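Local coordinates for inositol monophosphatase family protein (Staphylococcus aureus, PDB 5I3S) that probably hydrolyses inositol monophosphate or a similar small phosphate ester, as expected of a magnesium-dependent phosphatase of the FIG superfamily, at residues S150-N155 against N173-A178; Q222-L227 against G245-I250; A44-I49 against W80-I85. All coordinates share one frame; numbering follows the deposited sequence.

Contact 1. Residues S150-N155 against N173-A178; sequences SIIGIN and NDSRSA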
ATOM      1  N   SER A 150      -2.469  13.540  -9.552  1.00 22.38           N
ATOM      2  CA  SER A 150      -3.154  12.388  -8.939  1.00 21.65           C
ATOM      3  C   SER A 150      -2.135  11.296  -8.603  1.00 21.30           C
ATOM      4  O   SER A 150      -1.107  11.172  -9.271  1.00 21.13           O
ATOM      5  CB  SER A 150      -4.219  11.839  -9.887  1.00 21.13           C
ATOM      6  OG  SER A 150      -5.081  12.870 -10.316  1.00 20.67           O
ATOM      7  N   ILE A 151      -2.438  10.548  -7.550  1.00 21.77           N
ATOM      8  CA  ILE A 151      -1.837   9.246  -7.225  1.00 21.65           C
ATOM      9  C   ILE A 151      -2.785   8.163  -7.653  1.00 19.67           C
ATOM     10  O   ILE A 151      -3.966   8.235  -7.328  1.00 19.20           O
ATOM     11  CB  ILE A 151      -1.725   9.047  -5.700  1.00 25.84           C
ATOM     12  CG1 ILE A 151      -0.989  10.224  -5.042  1.00 28.85           C
ATOM     13  CG2 ILE A 151      -0.974   7.754  -5.388  1.00 27.55           C
ATOM     14  CD1 ILE A 151      -0.852  10.024  -3.534  1.00 32.00           C
ATOM     15  N   ILE A 152      -2.239   7.118  -8.270  1.00 17.98           N
ATOM     16  CA  ILE A 152      -2.984   6.035  -8.838  1.00 16.61           C
ATOM     17  C   ILE A 152      -2.538   4.719  -8.295  1.00 16.07           C
ATOM     18  O   ILE A 152      -1.391   4.551  -7.916  1.00 16.46           O
ATOM     19  CB  ILE A 152      -2.822   5.962 -10.375  1.00 17.48           C
ATOM     20  CG1 ILE A 152      -1.407   5.563 -10.795  1.00 17.07           C
ATOM     21  CG2 ILE A 152      -3.173   7.332 -10.981  1.00 17.56           C
ATOM     22  CD1 ILE A 152      -1.245   5.464 -12.285  1.00 18.10           C
ATOM     23  N   GLY A 153      -3.469   3.780  -8.300  1.00 15.42           N
ATOM     24  CA  GLY A 153      -3.234   2.447  -7.884  1.00 15.11           C
ATOM     25  C   GLY A 153      -3.021   1.575  -9.100  1.00 14.69           C
ATOM     26  O   GLY A 153      -3.894   1.544  -9.983  1.00 14.30           O
ATOM     27  N   ILE A 154      -1.895   0.850  -9.130  1.00 13.97           N
ATOM     28  CA  ILE A 154      -1.619  -0.089 -10.192  1.00 15.31           C
ATOM     29  C   ILE A 154      -0.507  -1.025  -9.766  1.00 15.65           C
ATOM     30  O   ILE A 154       0.536  -0.562  -9.309  1.00 17.18           O
ATOM     31  CB  ILE A 154      -1.251   0.631 -11.518  1.00 15.89           C
ATOM     32  CG1 ILE A 154      -1.061  -0.371 -12.651  1.00 16.75           C
ATOM     33  CG2 ILE A 154       0.002   1.494 -11.394  1.00 15.40           C
ATOM     34  CD1 ILE A 154      -0.865   0.327 -13.996  1.00 17.63           C
ATOM     35  N   ASN A 155      -0.710  -2.327  -9.894  1.00 15.31           N
ATOM     36  CA  ASN A 155       0.354  -3.287  -9.458  1.00 16.52           C
ATOM     37  C   ASN A 155       1.546  -3.146 -10.398  1.00 16.21           C
ATOM     38  O   ASN A 155       1.363  -3.101 -11.600  1.00 17.59           O
ATOM     39  CB  ASN A 155      -0.146  -4.718  -9.381  1.00 15.85           C
ATOM     40  CG  ASN A 155       0.753  -5.637  -8.558  1.00 16.56           C
ATOM     41  OD1 ASN A 155       0.333  -6.243  -7.562  1.00 19.90           O
ATOM     42  ND2 ASN A 155       1.909  -5.845  -9.017  1.00 15.37           N
ATOM     43  N   ASN A 173       3.704   7.544 -15.978  1.00 26.28           N
ATOM     44  CA  ASN A 173       4.610   8.627 -16.208  1.00 29.89           C
ATOM     45  C   ASN A 173       3.985   9.978 -15.933  1.00 30.48           C
ATOM     46  O   ASN A 173       4.639  10.844 -15.360  1.00 26.18           O
ATOM     47  CB  ASN A 173       5.163   8.603 -17.618  1.00 33.18           C
ATOM     48  CG  ASN A 173       6.620   8.295 -17.618  1.00 42.23           C
ATOM     49  OD1 ASN A 173       7.021   7.108 -17.656  1.00 39.63           O
ATOM     50  ND2 ASN A 173       7.452   9.369 -17.481  1.00 43.88           N
ATOM     51  N   ASP A 174       2.739  10.164 -16.335  1.00 28.85           N
ATOM     52  CA  ASP A 174       2.136  11.464 -16.131  1.00 32.46           C
ATOM     53  C   ASP A 174       1.629  11.621 -14.709  1.00 26.82           C
ATOM     54  O   ASP A 174       1.703  12.717 -14.172  1.00 24.66           O
ATOM     55  CB  ASP A 174       1.107  11.774 -17.216  1.00 34.24           C
ATOM     56  CG  ASP A 174       1.797  11.964 -18.589  1.00 43.89           C
ATOM     57  OD1 ASP A 174       2.783  12.757 -18.695  1.00 46.91           O
ATOM     58  OD2 ASP A 174       1.398  11.306 -19.567  1.00 48.29           O
ATOM     59  N   SER A 175       1.172  10.542 -14.079  1.00 23.11           N
ATOM     60  CA  SER A 175       0.703  10.672 -12.693  1.00 22.33           C
ATOM     61  C   SER A 175       1.840  11.169 -11.792  1.00 22.42           C
ATOM     62  O   SER A 175       3.040  11.110 -12.129  1.00 21.05           O
ATOM     63  CB  SER A 175       0.089   9.389 -12.156  1.00 21.21           C
ATOM     64  OG  SER A 175       0.831   8.273 -12.563  1.00 22.06           O
ATOM     65  N   ARG A 176       1.433  11.742 -10.682  1.00 24.21           N
ATOM     66  CA  ARG A 176       2.368  12.279  -9.707  1.00 25.07           C
ATOM     67  C   ARG A 176       3.098  11.149  -9.026  1.00 21.72           C
ATOM     68  O   ARG A 176       4.320  11.238  -8.808  1.00 20.68           O
ATOM     69  CB  ARG A 176       1.611  13.097  -8.672  1.00 28.40           C
ATOM     70  CG  ARG A 176       2.480  13.935  -7.779  1.00 33.39           C
ATOM     71  CD  ARG A 176       3.133  15.108  -8.511  1.00 35.98           C
ATOM     72  NE  ARG A 176       3.923  15.889  -7.571  1.00 42.63           N
ATOM     73  CZ  ARG A 176       5.127  15.530  -7.093  1.00 45.52           C
ATOM     74  NH1 ARG A 176       5.737  14.394  -7.472  1.00 42.71           N
ATOM     75  NH2 ARG A 176       5.735  16.328  -6.209  1.00 47.46           N
ATOM     76  N   SER A 177       2.345  10.111  -8.640  1.00 19.82           N
ATOM     77  CA  SER A 177       2.966   8.864  -8.203  1.00 19.16           C
ATOM     78  C   SER A 177       2.010   7.672  -8.265  1.00 18.46           C
ATOM     79  O   SER A 177       0.841   7.805  -8.673  1.00 16.97           O
ATOM     80  CB  SER A 177       3.572   8.987  -6.779  1.00 18.84           C
ATOM     81  OG  SER A 177       4.302   7.805  -6.452  1.00 19.32           O
ATOM     82  N   ALA A 178       2.558   6.486  -7.914  1.00 17.87           N
ATOM     83  CA  ALA A 178       1.797   5.254  -7.957  1.00 16.78           C
ATOM     84  C   ALA A 178       1.967   4.416  -6.694  1.00 15.56           C
ATOM     85  O   ALA A 178       3.048   4.370  -6.104  1.00 15.07           O
ATOM     86  CB  ALA A 178       2.187   4.439  -9.192  1.00 17.14           C
TER

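Contact 2. Residues Q222-L227 against G245-I250; sequences QASNLL and GLHQEI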
ATOM      1  N   GLN A 222     -16.548   7.266 -10.984  1.00 28.04           N
ATOM      2  CA  GLN A 222     -16.912   6.405 -12.091  1.00 25.91           C
ATOM      3  C   GLN A 222     -16.049   5.184 -12.363  1.00 24.84           C
ATOM      4  O   GLN A 222     -14.858   5.133 -12.069  1.00 22.10           O
ATOM      5  CB  GLN A 222     -17.166   7.146 -13.374  1.00 30.65           C
ATOM      6  CG  GLN A 222     -16.252   8.290 -13.693  1.00 34.30           C
ATOM      7  CD  GLN A 222     -16.605   8.907 -15.051  1.00 41.90           C
ATOM      8  OE1 GLN A 222     -16.085   9.972 -15.461  1.00 45.80           O
ATOM      9  NE2 GLN A 222     -17.498   8.229 -15.769  1.00 43.28           N
ATOM     10  N   ALA A 223     -16.715   4.209 -12.969  1.00 21.98           N
ATOM     11  CA  ALA A 223     -16.155   2.921 -13.200  1.00 21.59           C
ATOM     12  C   ALA A 223     -16.496   2.499 -14.593  1.00 18.72           C
ATOM     13  O   ALA A 223     -17.592   2.677 -15.019  1.00 16.56           O
ATOM     14  CB  ALA A 223     -16.686   1.921 -12.207  1.00 20.27           C
ATOM     15  N   SER A 224     -15.500   1.939 -15.258  1.00 17.68           N
ATOM     16  CA  SER A 224     -15.638   1.282 -16.503  1.00 16.68           C
ATOM     17  C   SER A 224     -14.560   0.196 -16.561  1.00 17.32           C
ATOM     18  O   SER A 224     -13.799   0.031 -15.625  1.00 16.39           O
ATOM     19  CB  SER A 224     -15.398   2.274 -17.638  1.00 14.83           C
ATOM     20  OG  SER A 224     -14.038   2.665 -17.673  1.00 14.01           O
ATOM     21  N   ASN A 225     -14.513  -0.521 -17.683  1.00 17.34           N
ATOM     22  CA  ASN A 225     -13.380  -1.349 -18.010  1.00 17.08           C
ATOM     23  C   ASN A 225     -12.431  -0.468 -18.795  1.00 17.73           C
ATOM     24  O   ASN A 225     -12.665   0.768 -18.902  1.00 16.55           O
ATOM     25  CB  ASN A 225     -13.825  -2.623 -18.734  1.00 16.99           C
ATOM     26  CG  ASN A 225     -14.204  -2.421 -20.176  1.00 16.25           C
ATOM     27  OD1 ASN A 225     -14.245  -1.332 -20.719  1.00 17.83           O
ATOM     28  ND2 ASN A 225     -14.488  -3.511 -20.809  1.00 18.27           N
ATOM     29  N   LEU A 226     -11.344  -1.078 -19.304  1.00 17.90           N
ATOM     30  CA  LEU A 226     -10.311  -0.320 -19.996  1.00 16.68           C
ATOM     31  C   LEU A 226     -10.727   0.206 -21.366  1.00 16.67           C
ATOM     32  O   LEU A 226     -10.050   1.094 -21.905  1.00 14.99           O
ATOM     33  CB  LEU A 226      -9.025  -1.115 -20.107  1.00 16.52           C
ATOM     34  CG  LEU A 226      -8.310  -1.432 -18.765  1.00 17.67           C
ATOM     35  CD1 LEU A 226      -7.156  -2.385 -19.012  1.00 16.41           C
ATOM     36  CD2 LEU A 226      -7.828  -0.214 -17.990  1.00 17.00           C
ATOM     37  N   LEU A 227     -11.825  -0.338 -21.918  1.00 16.94           N
ATOM     38  CA  LEU A 227     -12.397   0.134 -23.176  1.00 17.64           C
ATOM     39  C   LEU A 227     -13.522   1.155 -22.929  1.00 18.65           C
ATOM     40  O   LEU A 227     -14.228   1.488 -23.873  1.00 19.76           O
ATOM     41  CB  LEU A 227     -12.971  -1.045 -23.939  1.00 17.59           C
ATOM     42  CG  LEU A 227     -11.976  -2.171 -24.153  1.00 19.19           C
ATOM     43  CD1 LEU A 227     -12.607  -3.378 -24.863  1.00 19.52           C
ATOM     44  CD2 LEU A 227     -10.778  -1.635 -24.923  1.00 19.71           C
ATOM     45  N   GLY A 245     -13.372  13.388 -13.279  1.00 21.16           N
ATOM     46  CA  GLY A 245     -12.449  14.135 -14.100  1.00 23.09           C
ATOM     47  C   GLY A 245     -11.296  13.282 -14.615  1.00 24.09           C
ATOM     48  O   GLY A 245     -10.931  13.285 -15.787  1.00 24.16           O
ATOM     49  N   LEU A 246     -10.671  12.532 -13.752  1.00 22.60           N
ATOM     50  CA  LEU A 246      -9.524  11.935 -14.278  1.00 22.74           C
ATOM     51  C   LEU A 246      -9.745  10.531 -14.792  1.00 20.71           C
ATOM     52  O   LEU A 246      -8.896  10.009 -15.523  1.00 18.42           O
ATOM     53  CB  LEU A 246      -8.435  12.039 -13.303  1.00 24.54           C
ATOM     54  CG  LEU A 246      -7.952  10.747 -12.820  1.00 23.85           C
ATOM     55  CD1 LEU A 246      -6.512  11.061 -12.497  1.00 23.63           C
ATOM     56  CD2 LEU A 246      -8.939  10.342 -11.716  1.00 23.75           C
ATOM     57  N   HIS A 247     -10.874   9.931 -14.425  1.00 19.59           N
ATOM     58  CA  HIS A 247     -11.357   8.830 -15.201  1.00 19.95           C
ATOM     59  C   HIS A 247     -11.479   9.217 -16.683  1.00 21.21           C
ATOM     60  O   HIS A 247     -10.939   8.513 -17.538  1.00 23.53           O
ATOM     61  CB  HIS A 247     -12.694   8.351 -14.685  1.00 20.58           C
ATOM     62  CG  HIS A 247     -13.167   7.105 -15.355  1.00 19.67           C
ATOM     63  ND1 HIS A 247     -13.713   7.103 -16.622  1.00 20.06           N
ATOM     64  CD2 HIS A 247     -13.158   5.822 -14.946  1.00 19.16           C
ATOM     65  CE1 HIS A 247     -14.048   5.877 -16.961  1.00 19.18           C
ATOM     66  NE2 HIS A 247     -13.717   5.079 -15.961  1.00 21.72           N
ATOM     67  N   GLN A 248     -12.129  10.337 -16.989  1.00 21.86           N
ATOM     68  CA  GLN A 248     -12.285  10.762 -18.397  1.00 23.66           C
ATOM     69  C   GLN A 248     -10.955  11.127 -19.074  1.00 20.92           C
ATOM     70  O   GLN A 248     -10.777  10.790 -20.225  1.00 18.37           O
ATOM     71  CB  GLN A 248     -13.429  11.838 -18.595  1.00 27.36           C
ATOM     72  CG  GLN A 248     -13.230  13.287 -18.111  1.00 31.01           C
ATOM     73  CD  GLN A 248     -14.540  14.065 -17.782  1.00 32.96           C
ATOM     74  OE1 GLN A 248     -14.514  15.167 -17.176  1.00 32.08           O
ATOM     75  NE2 GLN A 248     -15.681  13.488 -18.150  1.00 31.51           N
ATOM     76  N   GLU A 249     -10.005  11.746 -18.356  1.00 20.08           N
ATOM     77  CA  GLU A 249      -8.635  11.984 -18.899  1.00 18.23           C
ATOM     78  C   GLU A 249      -7.832  10.688 -19.158  1.00 19.69           C
ATOM     79  O   GLU A 249      -7.148  10.564 -20.188  1.00 19.71           O
ATOM     80  CB  GLU A 249      -7.843  12.892 -17.939  1.00 17.80           C
ATOM     81  CG  GLU A 249      -6.432  13.333 -18.384  1.00 16.12           C
ATOM     82  CD  GLU A 249      -5.721  14.117 -17.328  1.00 17.23           C
ATOM     83  OE1 GLU A 249      -6.276  14.340 -16.202  1.00 17.96           O
ATOM     84  OE2 GLU A 249      -4.539  14.479 -17.575  1.00 18.99           O
ATOM     85  N   ILE A 250      -7.853   9.742 -18.217  1.00 20.03           N
ATOM     86  CA  ILE A 250      -7.129   8.484 -18.449  1.00 21.87           C
ATOM     87  C   ILE A 250      -7.753   7.732 -19.634  1.00 21.45           C
ATOM     88  O   ILE A 250      -7.025   7.252 -20.503  1.00 22.95           O
ATOM     89  CB  ILE A 250      -7.085   7.544 -17.209  1.00 22.11           C
ATOM     90  CG1 ILE A 250      -6.318   8.193 -16.071  1.00 23.44           C
ATOM     91  CG2 ILE A 250      -6.394   6.230 -17.570  1.00 21.77           C
ATOM     92  CD1 ILE A 250      -6.542   7.542 -14.728  1.00 23.91           C
TER

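Contact 3. Residues A44-I49 against W80-I85; sequences ATEDFI and WVVDPI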
ATOM      1  N   ALA A  44     -14.307 -21.790   5.058  1.00 29.67           N
ATOM      2  CA  ALA A  44     -15.088 -21.599   6.283  1.00 30.90           C
ATOM      3  C   ALA A  44     -15.979 -20.367   6.152  1.00 31.29           C
ATOM      4  O   ALA A  44     -17.209 -20.435   6.388  1.00 30.61           O
ATOM      5  CB  ALA A  44     -14.192 -21.453   7.504  1.00 28.74           C
ATOM      6  N   THR A  45     -15.359 -19.267   5.737  1.00 28.81           N
ATOM      7  CA  THR A  45     -16.049 -17.977   5.649  1.00 29.62           C
ATOM      8  C   THR A  45     -17.159 -18.012   4.590  1.00 30.49           C
ATOM      9  O   THR A  45     -18.287 -17.549   4.854  1.00 29.14           O
ATOM     10  CB  THR A  45     -15.046 -16.820   5.382  1.00 27.12           C
ATOM     11  OG1 THR A  45     -13.992 -16.865   6.368  1.00 25.92           O
ATOM     12  CG2 THR A  45     -15.742 -15.490   5.416  1.00 25.49           C
ATOM     13  N   GLU A  46     -16.897 -18.606   3.425  1.00 33.24           N
ATOM     14  CA  GLU A  46     -17.975 -18.635   2.384  1.00 35.32           C
ATOM     15  C   GLU A  46     -19.136 -19.562   2.775  1.00 31.87           C
ATOM     16  O   GLU A  46     -20.314 -19.223   2.552  1.00 32.98           O
ATOM     17  CB  GLU A  46     -17.474 -18.982   0.961  1.00 36.85           C
ATOM     18  CG  GLU A  46     -18.610 -18.888  -0.074  1.00 38.34           C
ATOM     19  CD  GLU A  46     -18.168 -18.514  -1.480  1.00 40.54           C
ATOM     20  OE1 GLU A  46     -17.146 -17.821  -1.645  1.00 39.08           O
ATOM     21  OE2 GLU A  46     -18.866 -18.907  -2.436  1.00 42.81           O
ATOM     22  N   ASP A  47     -18.817 -20.709   3.355  1.00 31.60           N
ATOM     23  CA  ASP A  47     -19.865 -21.652   3.830  1.00 33.01           C
ATOM     24  C   ASP A  47     -20.740 -21.038   4.919  1.00 31.74           C
ATOM     25  O   ASP A  47     -21.953 -21.245   4.901  1.00 33.13           O
ATOM     26  CB  ASP A  47     -19.245 -22.965   4.325  1.00 33.13           C
ATOM     27  CG  ASP A  47     -18.729 -23.816   3.198  1.00 35.64           C
ATOM     28  OD1 ASP A  47     -19.242 -23.631   2.071  1.00 40.82           O
ATOM     29  OD2 ASP A  47     -17.841 -24.668   3.426  1.00 36.30           O
ATOM     30  N   PHE A  48     -20.139 -20.269   5.833  1.00 28.38           N
ATOM     31  CA  PHE A  48     -20.914 -19.527   6.839  1.00 27.30           C
ATOM     32  C   PHE A  48     -21.804 -18.512   6.157  1.00 26.68           C
ATOM     33  O   PHE A  48     -22.980 -18.448   6.460  1.00 25.26           O
ATOM     34  CB  PHE A  48     -20.001 -18.800   7.858  1.00 26.50           C
ATOM     35  CG  PHE A  48     -20.748 -17.854   8.770  1.00 26.49           C
ATOM     36  CD1 PHE A  48     -21.655 -18.338   9.727  1.00 26.84           C
ATOM     37  CD2 PHE A  48     -20.572 -16.478   8.680  1.00 26.64           C
ATOM     38  CE1 PHE A  48     -22.348 -17.460  10.577  1.00 25.94           C
ATOM     39  CE2 PHE A  48     -21.250 -15.608   9.536  1.00 27.11           C
ATOM     40  CZ  PHE A  48     -22.154 -16.102  10.469  1.00 26.73           C
ATOM     41  N   ILE A  49     -21.235 -17.723   5.239  1.00 27.15           N
ATOM     42  CA  ILE A  49     -22.007 -16.659   4.538  1.00 28.58           C
ATOM     43  C   ILE A  49     -23.120 -17.238   3.652  1.00 31.07           C
ATOM     44  O   ILE A  49     -24.261 -16.787   3.716  1.00 29.98           O
ATOM     45  CB  ILE A  49     -21.094 -15.704   3.750  1.00 27.05           C
ATOM     46  CG1 ILE A  49     -20.214 -14.900   4.731  1.00 27.30           C
ATOM     47  CG2 ILE A  49     -21.900 -14.751   2.881  1.00 26.87           C
ATOM     48  CD1 ILE A  49     -18.999 -14.244   4.085  1.00 26.97           C
ATOM     49  N   TRP A  80     -26.285 -12.394  -4.225  1.00 29.44           N
ATOM     50  CA  TRP A  80     -25.219 -12.028  -3.294  1.00 29.46           C
ATOM     51  C   TRP A  80     -23.927 -12.367  -3.992  1.00 27.14           C
ATOM     52  O   TRP A  80     -23.702 -13.544  -4.305  1.00 26.68           O
ATOM     53  CB  TRP A  80     -25.322 -12.833  -1.976  1.00 28.38           C
ATOM     54  CG  TRP A  80     -26.485 -12.396  -1.077  1.00 29.94           C
ATOM     55  CD1 TRP A  80     -27.792 -12.384  -1.400  1.00 30.16           C
ATOM     56  CD2 TRP A  80     -26.410 -11.890   0.268  1.00 32.05           C
ATOM     57  NE1 TRP A  80     -28.545 -11.942  -0.349  1.00 30.28           N
ATOM     58  CE2 TRP A  80     -27.725 -11.629   0.687  1.00 32.24           C
ATOM     59  CE3 TRP A  80     -25.359 -11.668   1.168  1.00 31.22           C
ATOM     60  CZ2 TRP A  80     -28.027 -11.147   1.957  1.00 32.88           C
ATOM     61  CZ3 TRP A  80     -25.656 -11.177   2.424  1.00 33.29           C
ATOM     62  CH2 TRP A  80     -26.975 -10.911   2.806  1.00 34.00           C
ATOM     63  N   VAL A  81     -23.073 -11.379  -4.243  1.00 22.80           N
ATOM     64  CA  VAL A  81     -21.772 -11.723  -4.853  1.00 23.69           C
ATOM     65  C   VAL A  81     -20.639 -11.530  -3.842  1.00 22.69           C
ATOM     66  O   VAL A  81     -20.345 -10.401  -3.445  1.00 22.61           O
ATOM     67  CB  VAL A  81     -21.575 -11.136  -6.293  1.00 23.08           C
ATOM     68  CG1 VAL A  81     -22.229  -9.802  -6.457  1.00 24.61           C
ATOM     69  CG2 VAL A  81     -20.136 -11.106  -6.741  1.00 22.29           C
ATOM     70  N   VAL A  82     -20.041 -12.640  -3.402  1.00 22.55           N
ATOM     71  CA  VAL A  82     -19.185 -12.583  -2.231  1.00 24.68           C
ATOM     72  C   VAL A  82     -17.758 -13.028  -2.499  1.00 25.30           C
ATOM     73  O   VAL A  82     -17.545 -14.070  -3.125  1.00 22.72           O
ATOM     74  CB  VAL A  82     -19.830 -13.237  -0.941  1.00 26.05           C
ATOM     75  CG1 VAL A  82     -21.183 -13.853  -1.174  1.00 25.84           C
ATOM     76  CG2 VAL A  82     -18.903 -14.155  -0.146  1.00 26.84           C
ATOM     77  N   ASP A  83     -16.792 -12.227  -2.015  1.00 25.36           N
ATOM     78  CA  ASP A  83     -15.405 -12.704  -1.841  1.00 26.28           C
ATOM     79  C   ASP A  83     -15.132 -12.836  -0.332  1.00 24.76           C
ATOM     80  O   ASP A  83     -14.988 -11.820   0.389  1.00 25.06           O
ATOM     81  CB  ASP A  83     -14.362 -11.792  -2.518  1.00 27.44           C
ATOM     82  CG  ASP A  83     -12.978 -12.492  -2.678  1.00 28.69           C
ATOM     83  OD1 ASP A  83     -12.767 -13.553  -2.077  1.00 29.89           O
ATOM     84  OD2 ASP A  83     -12.079 -11.960  -3.365  1.00 29.77           O
ATOM     85  N   PRO A  84     -15.119 -14.072   0.163  1.00 23.25           N
ATOM     86  CA  PRO A  84     -14.771 -14.333   1.568  1.00 22.42           C
ATOM     87  C   PRO A  84     -13.462 -13.672   1.989  1.00 21.55           C
ATOM     88  O   PRO A  84     -13.468 -13.049   3.027  1.00 21.57           O
ATOM     89  CB  PRO A  84     -14.711 -15.874   1.649  1.00 22.78           C
ATOM     90  CG  PRO A  84     -14.667 -16.309   0.224  1.00 24.61           C
ATOM     91  CD  PRO A  84     -15.521 -15.323  -0.499  1.00 24.62           C
ATOM     92  N   ILE A  85     -12.394 -13.754   1.177  1.00 19.46           N
ATOM     93  CA  ILE A  85     -11.118 -13.078   1.447  1.00 19.16           C
ATOM     94  C   ILE A  85     -10.552 -12.458   0.172  1.00 20.20           C
ATOM     95  O   ILE A  85      -9.995 -13.159  -0.659  1.00 20.18           O
ATOM     96  CB  ILE A  85     -10.074 -14.031   2.053  1.00 19.96           C
ATOM     97  CG1 ILE A  85     -10.564 -14.644   3.389  1.00 21.78           C
ATOM     98  CG2 ILE A  85      -8.735 -13.325   2.285  1.00 19.93           C
ATOM     99  CD1 ILE A  85      -9.819 -15.937   3.783  1.00 22.06           C
TER

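Contact 1. Residues S150-N155 against N173-A178
Ile152 and Ala178 sit side by side as a parallel bridge, their CA atoms 4.9 Å apart and both CB atoms on the same sheet face. The methyl of Ala178 lies alongside the isoleucine stem, CB to Ile152 CG1 4.1 Å; so small a side chain leaves room on this face for the branched isoleucine beside it. With Ile152 CG1 held between the backbone N and the carbonyl carbon (chi1 68°), CG1 and CD1 rise from the sheet and lean toward the neighbouring segment, putting CD1 3.5 Å from Ser175 OG. That hydroxyl is hydrogen-bonded to Ile171 O at the end of helix 164-174, so its polarity is already satisfied beside the aliphatic chain. Ser150 works through its backbone: Arg176 N reaches Ser150 O at 3.0 Å, almost in line with the carbonyl, before the strand proper begins. Next along, Ile152 N donates to Ser177 O over 3.2 Å, and Ala178 CA approaches Ile152 O at 3.3 Å in a CA-H...O contact. The hydroxyl of Ser150 turns away to Asn146 O. Ser177, on the other face with Ile151, bonds Arg179 NH1 near a bound phosphate ion. The chemistry thus divides the work: main-chain polar groups fix the parallel register of this beta-alpha-beta unit, while Ile152 and Ala178 give it an apolar face toward its connecting helix.

Contact 2. Residues Q222-L227 against G245-I250
Strand 222-224 and helix segment 245-250 run in roughly the same direction, 29° apart with axes 8.9 Å at closest approach, and Gln222 and His247 are the pair whose CA atoms come nearest. His247 has the largest share of the buried surface. Its CG lies anti to the backbone N (chi1 -173°), which extends the imidazole off the helix toward the strand. Gln222 covers one face of the ring: CG stands 4.1 Å from the His247 ring centroid in a CH-pi contact, and the flat amide beyond it is stacked on the imidazole with planes 25° apart. Glutamine suits this partly exposed place, since its methylenes pack on the ring while its polar end can remain near solvent. Ser224 meets the ring quite differently, at its edge. His247 NE2 donates to Ser224 OG over 3.0 Å, nearly in the plane of the imidazole, and the serine hydroxyl in turn donates to Asn225 O at 2.6 Å, on a lone pair. This relay satisfies a buried hydroxyl and fixes the rotation of the histidine, whose CD2 also comes 3.4 Å from Gln222 O. Strand 222-224 is the edge of its sheet, paired with strand 237-242, whose Leu240 also packs against His247 and Ile250; beyond the strand, Asn225 and Leu227 rest on helix 259-270.

Contact 3. Residues A44-I49 against W80-I85
Pro84 lays its ring across the helix turn at Thr45 and Glu46, and more of its surface is buried here than of any other residue in the two segments. Its CB meets Thr45 CB at 3.9 Å. Thr45 CG2, anti to the backbone N, is turned to the same proline carbon, also at 3.9 Å, while the hydroxyl folds back to Val41 O in the preceding helix turn. A beta-branched threonine fits such a place because its methyl can face the apolar partner as its oxygen is satisfied within the helix. The other end of the ring meets Glu46. With CG anti to the backbone N (chi1 -176°), this side chain stretches out past the proline, its CB 3.9 Å from Pro84 CG and its carboxylate oxygen OE1 3.2 Å from Pro84 CD. OE1 accepts a hydrogen bond from Glu66 N, so a buried carboxylate is anchored to the segment after strand 61-64 while it rests against Pro84 CD. One helical turn beyond Thr45, Ile49 CG2 touches Val82 CG1 at 4.2 Å; branched aliphatic residues suit this buried seam, which Ile100 and Ile102 of strand 99-106 extend. Asp83 instead points away from the helix, and its OD2 lies close to carboxylates of Asp86 and Asp208. The chain turns a corner at Pro84, where Ile85 N makes a weak bond to Asp83 OD1. Trp-Val-Val-Asp-Pro-Ile followed by Asp-Gly-Thr matches the Asp-Pro-Ile-Asp-Gly-Thr type of signature of the inositol monophosphatase family, whose aspartates in relatives bind the catalytic magnesium ions; here helix 37-56 packs behind that probable metal site.

In the fold
From the N terminus, contact 3 comes first: it closes a loop of 30 residues that includes strand 61-64, and fastens helix 37-56 to the seven-stranded sheet. Contact 1 then closes the 17-residue crossover through helix 164-174, at one edge of the five-stranded sheet. Contact 2 closes an equally long loop through strand 237-242 and joins a helix to the other edge strand of that sheet. The three follow in series, and none encloses or crosses another. Contacts 1 and 2 touch where Ser150 OG meets Leu246 CD1 at 3.2 Å; contact 3 lies across the chain's centre, about 32 Å from contact 1 and 30 Å from contact 2, centre to centre.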